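Long-range contacts in HIAXHD3 (Humicola insolens, PDB 3ZXJ), which hydrolyses arabinofuranosyl side chains as an exo-acting family 43 glycoside hydrolase, into which endo-xylanase activity has been introduced by engineering of the active site: residues His17-Val22 with Gly271-Val276; Arg375-Lys380 with Phe529-Ile534. All coordinates share one frame; numbering follows the deposited sequence.

Contact 1 (His17-Val22 with Gly271-Val276); sequences HPDLEV and GGRIPV. With BTB (2-[bis-(2-hydroxy-ethyl)-amino]-2-hydroxymethyl-propane-1,3-diol), chain C.
P18 lies over one face of the R273 guanidinium, the two side chains crossing at about a right angle. The pyrrolidine CB of P18 sits 3.3 Å from NH2 of R273, displaced toward the rim of the flat group rather than above its middle. R273 leaves the backbone with CG anti to its own carbonyl carbon, and its chain bends at chi3 (-81°), which carries the guanidinium past P18 toward D19 and the bound Bis-Tris molecule (BTB). There the edge of the guanidinium grips one hydroxyl from two nitrogens. NH1 of R273 donates to O6 of BTB at 3.0 Å. NH2 of R273 donates to the same O6 at 2.9 Å. That hydroxyl donates in turn to OD2 of D19, 2.6 Å from O6. With CG beside its backbone N (chi1 -62°), D19 brings the carboxylate close to R273 as well. Its OD1 is 3.7 Å from R273 NH1, a long salt bridge in which the oxygen stands well out of the guanidinium plane, so that charge acts without a directed N-H. S34 also bonds to D19 OD2, while BTB is also hydrogen-bonded to D143, Q249 and the backbone N of A85. Nearer the backbone of R273, N of H17 bonds to O of R273 at 3.0 Å. CD2 of L20 rests 4.2 Å from CB of P275. These residues join the first and last blades of the five-bladed propeller of family 43. A buried carboxylate and guanidinium that converge on one hydroxyl form a polar pocket wall suited to binding a polyol, and consistent with a sugar-binding site.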
ATOM      1  N   HIS A  17      -0.755   0.946  -4.182  1.00 11.34           N
ATOM      2  CA  HIS A  17      -1.087   1.970  -3.183  1.00 11.20           C
ATOM      3  C   HIS A  17      -2.548   2.348  -3.325  1.00 11.12           C
ATOM      4  O   HIS A  17      -2.876   3.416  -3.845  1.00 11.64           O
ATOM      5  CB  HIS A  17      -0.148   3.189  -3.306  1.00 11.61           C
ATOM      6  CG  HIS A  17       1.171   3.016  -2.563  1.00 11.69           C
ATOM      7  ND1 HIS A  17       1.253   3.099  -1.211  1.00 11.79           N
ATOM      8  CD2 HIS A  17       2.464   2.757  -3.022  1.00 12.10           C
ATOM      9  CE1 HIS A  17       2.527   2.920  -0.827  1.00 11.78           C
ATOM     10  NE2 HIS A  17       3.276   2.710  -1.944  1.00 11.87           N
ATOM     11  N   PRO A  18      -3.459   1.461  -2.858  1.00 10.96           N
ATOM     12  CA  PRO A  18      -4.876   1.594  -3.125  1.00 11.09           C
ATOM     13  C   PRO A  18      -5.577   2.599  -2.197  1.00 11.29           C
ATOM     14  O   PRO A  18      -5.006   3.023  -1.206  1.00 10.97           O
ATOM     15  CB  PRO A  18      -5.409   0.183  -2.821  1.00 11.02           C
ATOM     16  CG  PRO A  18      -4.500  -0.342  -1.737  1.00 10.83           C
ATOM     17  CD  PRO A  18      -3.144   0.196  -2.162  1.00 10.73           C
ATOM     18  N   ASP A  19      -6.816   2.951  -2.556  1.00 11.63           N
ATOM     19  CA  ASP A  19      -7.725   3.744  -1.706  1.00 12.10           C
ATOM     20  C   ASP A  19      -7.124   5.112  -1.377  1.00 12.00           C
ATOM     21  O   ASP A  19      -7.281   5.644  -0.266  1.00 11.88           O
ATOM     22  CB  ASP A  19      -8.092   2.984  -0.414  1.00 12.43           C
ATOM     23  CG  ASP A  19      -8.828   1.682  -0.690  1.00 13.17           C
ATOM     24  OD1 ASP A  19      -9.618   1.665  -1.657  1.00 13.47           O
ATOM     25  OD2 ASP A  19      -8.594   0.677   0.043  1.00 13.39           O
ATOM     26  N   LEU A  20      -6.448   5.681  -2.373  1.00 12.00           N
ATOM     27  CA  LEU A  20      -5.638   6.855  -2.151  1.00 12.07           C
ATOM     28  C   LEU A  20      -6.432   8.084  -1.708  1.00 12.26           C
ATOM     29  O   LEU A  20      -7.596   8.292  -2.095  1.00 12.26           O
ATOM     30  CB  LEU A  20      -4.805   7.166  -3.401  1.00 12.29           C
ATOM     31  CG  LEU A  20      -5.555   7.643  -4.655  1.00 12.75           C
ATOM     32  CD1 LEU A  20      -5.610   9.175  -4.655  1.00 13.01           C
ATOM     33  CD2 LEU A  20      -4.858   7.152  -5.927  1.00 12.81           C
ATOM     34  N   GLU A  21      -5.788   8.877  -0.865  1.00 12.50           N
ATOM     35  CA  GLU A  21      -6.210  10.241  -0.604  1.00 13.06           C
ATOM     36  C   GLU A  21      -5.025  11.138  -0.988  1.00 12.94           C
ATOM     37  O   GLU A  21      -3.892  10.818  -0.652  1.00 12.59           O
ATOM     38  CB  GLU A  21      -6.569  10.404   0.868  1.00 14.00           C
ATOM     39  CG  GLU A  21      -6.719  11.844   1.319  1.00 15.57           C
ATOM     40  CD  GLU A  21      -8.154  12.235   1.564  1.00 16.41           C
ATOM     41  OE1 GLU A  21      -8.757  11.638   2.458  1.00 18.03           O
ATOM     42  OE2 GLU A  21      -8.663  13.143   0.892  1.00 17.78           O
ATOM     43  N   VAL A  22      -5.293  12.241  -1.687  1.00 12.78           N
ATOM     44  CA  VAL A  22      -4.235  13.175  -2.059  1.00 13.24           C
ATOM     45  C   VAL A  22      -4.587  14.596  -1.631  1.00 13.33           C
ATOM     46  O   VAL A  22      -5.753  15.018  -1.717  1.00 13.36           O
ATOM     47  CB  VAL A  22      -3.933  13.078  -3.569  1.00 13.56           C
ATOM     48  CG1 VAL A  22      -5.196  13.361  -4.401  1.00 13.80           C
ATOM     49  CG2 VAL A  22      -2.781  13.997  -3.956  1.00 14.43           C
ATOM     50  N   GLY A 271      -0.484  -7.045 -10.079  1.00 12.38           N
ATOM     51  CA  GLY A 271       0.391  -6.100  -9.383  1.00 12.18           C
ATOM     52  C   GLY A 271      -0.254  -5.359  -8.212  1.00 11.73           C
ATOM     53  O   GLY A 271       0.427  -5.040  -7.210  1.00 11.68           O
ATOM     54  N   GLY A 272      -1.557  -5.100  -8.315  1.00 11.64           N
ATOM     55  CA  GLY A 272      -2.266  -4.387  -7.260  1.00 11.38           C
ATOM     56  C   GLY A 272      -2.926  -3.196  -7.912  1.00 11.29           C
ATOM     57  O   GLY A 272      -3.147  -3.203  -9.134  1.00 11.70           O
ATOM     58  N   ARG A 273      -3.203  -2.169  -7.115  1.00 10.72           N
ATOM     59  CA  ARG A 273      -3.978  -1.018  -7.589  1.00 10.48           C
ATOM     60  C   ARG A 273      -3.083   0.192  -7.580  1.00 10.03           C
ATOM     61  O   ARG A 273      -2.536   0.552  -6.552  1.00  9.96           O
ATOM     62  CB  ARG A 273      -5.214  -0.814  -6.717  1.00 10.44           C
ATOM     63  CG  ARG A 273      -6.153  -2.003  -6.815  1.00 10.90           C
ATOM     64  CD  ARG A 273      -7.376  -1.859  -5.934  1.00 11.14           C
ATOM     65  NE  ARG A 273      -7.064  -2.212  -4.553  1.00 11.35           N
ATOM     66  CZ  ARG A 273      -7.880  -1.967  -3.537  1.00 11.64           C
ATOM     67  NH1 ARG A 273      -9.050  -1.375  -3.770  1.00 11.92           N
ATOM     68  NH2 ARG A 273      -7.528  -2.300  -2.295  1.00 11.73           N
ATOM     69  N   ILE A 274      -2.947   0.822  -8.740  1.00 10.02           N
ATOM     70  CA  ILE A 274      -1.852   1.772  -8.980  1.00  9.95           C
ATOM     71  C   ILE A 274      -2.399   3.097  -9.513  1.00  9.96           C
ATOM     72  O   ILE A 274      -3.366   3.099 -10.299  1.00 10.29           O
ATOM     73  CB  ILE A 274      -0.811   1.178  -9.974  1.00 10.37           C
ATOM     74  CG1 ILE A 274      -1.420   0.970 -11.380  1.00 10.82           C
ATOM     75  CG2 ILE A 274      -0.285  -0.164  -9.459  1.00 10.38           C
ATOM     76  CD1 ILE A 274      -0.426   0.390 -12.377  1.00 11.54           C
ATOM     77  N   PRO A 275      -1.793   4.228  -9.099  1.00  9.79           N
ATOM     78  CA  PRO A 275      -2.321   5.558  -9.424  1.00  9.89           C
ATOM     79  C   PRO A 275      -2.095   6.012 -10.876  1.00 10.58           C
ATOM     80  O   PRO A 275      -1.020   5.792 -11.445  1.00 10.72           O
ATOM     81  CB  PRO A 275      -1.562   6.487  -8.450  1.00  9.74           C
ATOM     82  CG  PRO A 275      -0.260   5.759  -8.156  1.00  9.67           C
ATOM     83  CD  PRO A 275      -0.611   4.292  -8.202  1.00  9.73           C
ATOM     84  N   VAL A 276      -3.132   6.641 -11.435  1.00 10.92           N
ATOM     85  CA  VAL A 276      -3.090   7.347 -12.731  1.00 11.64           C
ATOM     86  C   VAL A 276      -3.633   8.767 -12.527  1.00 11.89           C
ATOM     87  O   VAL A 276      -4.431   9.014 -11.625  1.00 11.42           O
ATOM     88  CB  VAL A 276      -3.891   6.600 -13.812  1.00 11.86           C
ATOM     89  CG1 VAL A 276      -3.260   5.222 -14.060  1.00 12.10           C
ATOM     90  CG2 VAL A 276      -5.361   6.483 -13.394  1.00 11.71           C
TER
HETATM   91  C1  BTB C1560     -14.541  -1.408  -2.467  1.00 25.58           C
HETATM   92  O1  BTB C1560     -14.195  -2.777  -2.658  1.00 27.93           O
HETATM   93  C2  BTB C1560     -13.431  -0.542  -1.844  1.00 25.23           C
HETATM   94  C3  BTB C1560     -12.160  -0.426  -2.718  1.00 25.96           C
HETATM   95  O3  BTB C1560     -12.412   0.059  -4.041  1.00 27.88           O
HETATM   96  C4  BTB C1560     -14.085   0.833  -1.656  1.00 24.22           C
HETATM   97  O4  BTB C1560     -13.222   1.768  -1.007  1.00 25.28           O
HETATM   98  N   BTB C1560     -12.976  -1.042  -0.502  1.00 23.40           N
HETATM   99  C5  BTB C1560     -12.145  -2.263  -0.598  1.00 23.92           C
HETATM  100  C6  BTB C1560     -10.786  -2.004   0.066  1.00 23.93           C
HETATM  101  O6  BTB C1560      -9.937  -1.387  -0.910  1.00 25.70           O
HETATM  102  C7  BTB C1560     -14.042  -1.198   0.518  1.00 22.20           C
HETATM  103  C8  BTB C1560     -13.542  -0.772   1.909  1.00 20.11           C
HETATM  104  O8  BTB C1560     -12.750   0.425   1.791  1.00 17.04           O

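Contact 2 (Arg375-Lys380 with Phe529-Ile534)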
ATOM      1  N   ARG A 375       6.418  -3.861  -1.706  1.00  9.59           N
ATOM      2  CA  ARG A 375       5.703  -3.831  -2.966  1.00  9.69           C
ATOM      3  C   ARG A 375       6.585  -4.144  -4.150  1.00 10.03           C
ATOM      4  O   ARG A 375       7.772  -3.796  -4.159  1.00 10.42           O
ATOM      5  CB  ARG A 375       5.066  -2.452  -3.149  1.00  9.61           C
ATOM      6  CG  ARG A 375       3.912  -2.222  -2.183  1.00  9.37           C
ATOM      7  CD  ARG A 375       3.612  -0.719  -2.068  1.00  9.44           C
ATOM      8  NE  ARG A 375       2.630  -0.481  -1.006  1.00  9.16           N
ATOM      9  CZ  ARG A 375       2.906  -0.357   0.287  1.00  9.24           C
ATOM     10  NH1 ARG A 375       4.165  -0.455   0.715  1.00  9.35           N
ATOM     11  NH2 ARG A 375       1.902  -0.161   1.167  1.00  9.27           N
ATOM     12  N   ILE A 376       5.985  -4.789  -5.153  1.00 10.19           N
ATOM     13  CA  ILE A 376       6.625  -5.048  -6.442  1.00 10.54           C
ATOM     14  C   ILE A 376       6.334  -3.895  -7.388  1.00 10.98           C
ATOM     15  O   ILE A 376       5.178  -3.491  -7.542  1.00 10.85           O
ATOM     16  CB  ILE A 376       6.094  -6.368  -7.058  1.00 10.52           C
ATOM     17  CG1 ILE A 376       6.324  -7.545  -6.077  1.00 10.35           C
ATOM     18  CG2 ILE A 376       6.747  -6.626  -8.439  1.00 10.97           C
ATOM     19  CD1 ILE A 376       5.709  -8.858  -6.552  1.00 10.21           C
ATOM     20  N   ALA A 377       7.379  -3.356  -8.012  1.00 11.37           N
ATOM     21  CA  ALA A 377       7.210  -2.302  -9.023  1.00 12.14           C
ATOM     22  C   ALA A 377       7.047  -2.927 -10.391  1.00 12.52           C
ATOM     23  O   ALA A 377       7.789  -3.842 -10.752  1.00 12.83           O
ATOM     24  CB  ALA A 377       8.395  -1.332  -9.035  1.00 12.47           C
ATOM     25  N   GLY A 378       6.107  -2.408 -11.174  1.00 13.06           N
ATOM     26  CA  GLY A 378       5.776  -3.023 -12.453  1.00 13.51           C
ATOM     27  C   GLY A 378       6.323  -2.297 -13.667  1.00 14.52           C
ATOM     28  O   GLY A 378       6.856  -1.190 -13.544  1.00 15.01           O
ATOM     29  N   PRO A 379       6.141  -2.896 -14.859  1.00 15.11           N
ATOM     30  CA  PRO A 379       5.395  -4.144 -15.029  1.00 15.08           C
ATOM     31  C   PRO A 379       6.205  -5.423 -14.695  1.00 15.03           C
ATOM     32  O   PRO A 379       5.611  -6.484 -14.499  1.00 14.67           O
ATOM     33  CB  PRO A 379       5.029  -4.106 -16.525  1.00 15.91           C
ATOM     34  CG  PRO A 379       6.195  -3.382 -17.135  1.00 16.44           C
ATOM     35  CD  PRO A 379       6.494  -2.287 -16.163  1.00 16.05           C
ATOM     36  N   LYS A 380       7.534  -5.338 -14.634  1.00 14.83           N
ATOM     37  CA  LYS A 380       8.332  -6.530 -14.326  1.00 15.04           C
ATOM     38  C   LYS A 380       9.501  -6.150 -13.445  1.00 14.50           C
ATOM     39  O   LYS A 380      10.177  -5.145 -13.699  1.00 14.65           O
ATOM     40  CB  LYS A 380       8.863  -7.200 -15.614  1.00 16.56           C
ATOM     41  CG  LYS A 380       7.795  -7.681 -16.591  1.00 17.79           C
ATOM     42  CD  LYS A 380       8.422  -8.353 -17.810  1.00 19.41           C
ATOM     43  CE  LYS A 380       7.329  -8.811 -18.779  1.00 20.61           C
ATOM     44  NZ  LYS A 380       7.930  -9.485 -19.970  1.00 22.72           N
ATOM     45  N   PHE A 529      18.698  -6.363   0.395  1.00 10.78           N
ATOM     46  CA  PHE A 529      17.681  -6.608  -0.603  1.00 10.79           C
ATOM     47  C   PHE A 529      17.912  -5.610  -1.712  1.00 11.17           C
ATOM     48  O   PHE A 529      18.234  -4.460  -1.440  1.00 11.16           O
ATOM     49  CB  PHE A 529      16.251  -6.355  -0.045  1.00 10.27           C
ATOM     50  CG  PHE A 529      15.200  -6.317  -1.118  1.00 10.23           C
ATOM     51  CD1 PHE A 529      14.605  -7.510  -1.566  1.00 10.05           C
ATOM     52  CD2 PHE A 529      14.828  -5.106  -1.720  1.00 10.21           C
ATOM     53  CE1 PHE A 529      13.662  -7.493  -2.571  1.00 10.21           C
ATOM     54  CE2 PHE A 529      13.894  -5.091  -2.738  1.00 10.40           C
ATOM     55  CZ  PHE A 529      13.298  -6.279  -3.164  1.00 10.38           C
ATOM     56  N   LYS A 530      17.702  -6.050  -2.945  1.00 11.62           N
ATOM     57  CA  LYS A 530      17.712  -5.157  -4.111  1.00 12.22           C
ATOM     58  C   LYS A 530      16.617  -5.524  -5.109  1.00 11.98           C
ATOM     59  O   LYS A 530      16.443  -6.702  -5.443  1.00 11.46           O
ATOM     60  CB  LYS A 530      19.081  -5.231  -4.780  1.00 13.05           C
ATOM     61  CG  LYS A 530      19.197  -4.466  -6.096  1.00 14.20           C
ATOM     62  CD  LYS A 530      19.437  -2.988  -5.863  1.00 14.50           C
ATOM     63  CE  LYS A 530      19.891  -2.272  -7.146  1.00 14.61           C
ATOM     64  NZ  LYS A 530      18.738  -2.021  -8.068  1.00 14.45           N
HETATM   65  N   MSE A 531      15.896  -4.514  -5.606  1.00 12.62           N
HETATM   66  CA  MSE A 531      14.920  -4.722  -6.690  1.00 12.99           C
HETATM   67  C   MSE A 531      15.471  -4.093  -7.940  1.00 13.74           C
HETATM   68  O   MSE A 531      15.817  -2.904  -7.946  1.00 13.47           O
HETATM   69  CB  MSE A 531      13.562  -4.079  -6.351  1.00 13.31           C
HETATM   70  CG  MSE A 531      12.504  -4.148  -7.460  1.00 14.30           C
HETATM   71 SE   MSE A 531      10.714  -3.841  -6.689  1.00 16.47          SE
HETATM   72  CE  MSE A 531      10.959  -1.904  -6.498  1.00 15.52           C
ATOM     73  N   ASN A 532      15.577  -4.906  -8.992  1.00 14.47           N
ATOM     74  CA  ASN A 532      15.950  -4.433 -10.330  1.00 15.83           C
ATOM     75  C   ASN A 532      14.735  -4.458 -11.245  1.00 16.02           C
ATOM     76  O   ASN A 532      14.007  -5.452 -11.272  1.00 15.52           O
ATOM     77  CB  ASN A 532      17.001  -5.365 -10.918  1.00 17.01           C
ATOM     78  CG  ASN A 532      18.248  -5.444 -10.070  1.00 17.92           C
ATOM     79  OD1 ASN A 532      18.698  -4.434  -9.515  1.00 18.33           O
ATOM     80  ND2 ASN A 532      18.833  -6.641  -9.978  1.00 18.70           N
HETATM   81  N   MSE A 533      14.543  -3.403 -12.038  1.00 16.60           N
HETATM   82  CA  MSE A 533      13.482  -3.399 -13.037  1.00 17.29           C
HETATM   83  C   MSE A 533      13.935  -4.276 -14.175  1.00 18.86           C
HETATM   84  O   MSE A 533      15.098  -4.215 -14.597  1.00 20.02           O
HETATM   85  CB  MSE A 533      13.108  -2.012 -13.566  1.00 16.47           C
HETATM   86  CG  MSE A 533      12.860  -0.959 -12.490  1.00 15.76           C
HETATM   87 SE   MSE A 533      11.512  -1.657 -11.226  0.57 13.58          SE
HETATM   88  CE  MSE A 533      10.087  -1.886 -12.544  1.00 14.70           C
ATOM     89  N   ILE A 534      13.045  -5.152 -14.633  1.00 20.12           N
ATOM     90  CA  ILE A 534      13.355  -6.052 -15.739  1.00 21.70           C
ATOM     91  C   ILE A 534      12.913  -5.327 -16.996  1.00 23.33           C
ATOM     92  O   ILE A 534      11.731  -5.114 -17.198  1.00 23.48           O
ATOM     93  CB  ILE A 534      12.627  -7.405 -15.581  1.00 21.63           C
ATOM     94  CG1 ILE A 534      13.197  -8.161 -14.370  1.00 21.40           C
ATOM     95  CG2 ILE A 534      12.755  -8.250 -16.852  1.00 22.24           C
ATOM     96  CD1 ILE A 534      12.506  -9.467 -14.044  1.00 21.39           C
TER
HETATM   97  O   HOH W   1       9.680  -3.335 -15.825  1.00 22.63           O
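M531 and M533, both selenomethionine in this crystal, reach from strand 523-533 to A377 and supply the nonpolar part of the contact. In M531, CG lies anti to the backbone N (chi1 176°) and the chain extends until it bends at chi3 (76°), which lays CE 3.7 Å from CB of A377. The same methyl of A377 meets SE of M533 at 3.8 Å, so two selenoether ends share one small side chain. Chalcogen and methyl groups also lie against the backbone: SE of M531 is 3.6 Å from N of A377, and CE of M533 lies 3.5 Å from O of G378.

Between the two segments, the direct hydrogen bond is at the K380-I534 end. N of I534 donates to O of K380 at 3.0 Å, nearly straight (169°) but from above the carbonyl plane. One water adds a bridge, accepting from N of K380 and donating to O of I534. CB of K380 packs on CB of I534, while the extended lysine chain leads its amine away.

The 375-380 loop passes from strand 372-375 in one sheet of the concanavalin-like sandwich to strand 380-388 in the other, and G378 precedes a cis-proline, P379. N and O of A377 are buried here without a polar partner, which implies that apolar contact, rather than hydrogen bonding, holds the middle of the loop against the strand.

In the fold
Contact 1 lies near the centre of the chain, in the propeller, whereas contact 2 belongs to the C-terminal sandwich, and their centres are about 17 Å apart. They hold different strands but meet where the two domains adjoin: NE2 of H17, whose ND1 bonds to OG of S33, packs 3.4 Å from NE of R375, which itself bonds to O of D16 and pairs its guanidinium with E334. D16 in turn takes the backbone N of R273 through its carboxylate. The chemistry follows position. Contact 1 is buried throughout and builds a charged, ligand-binding wall, while contact 2 runs from a buried apolar middle to a more exposed end with a water bridge.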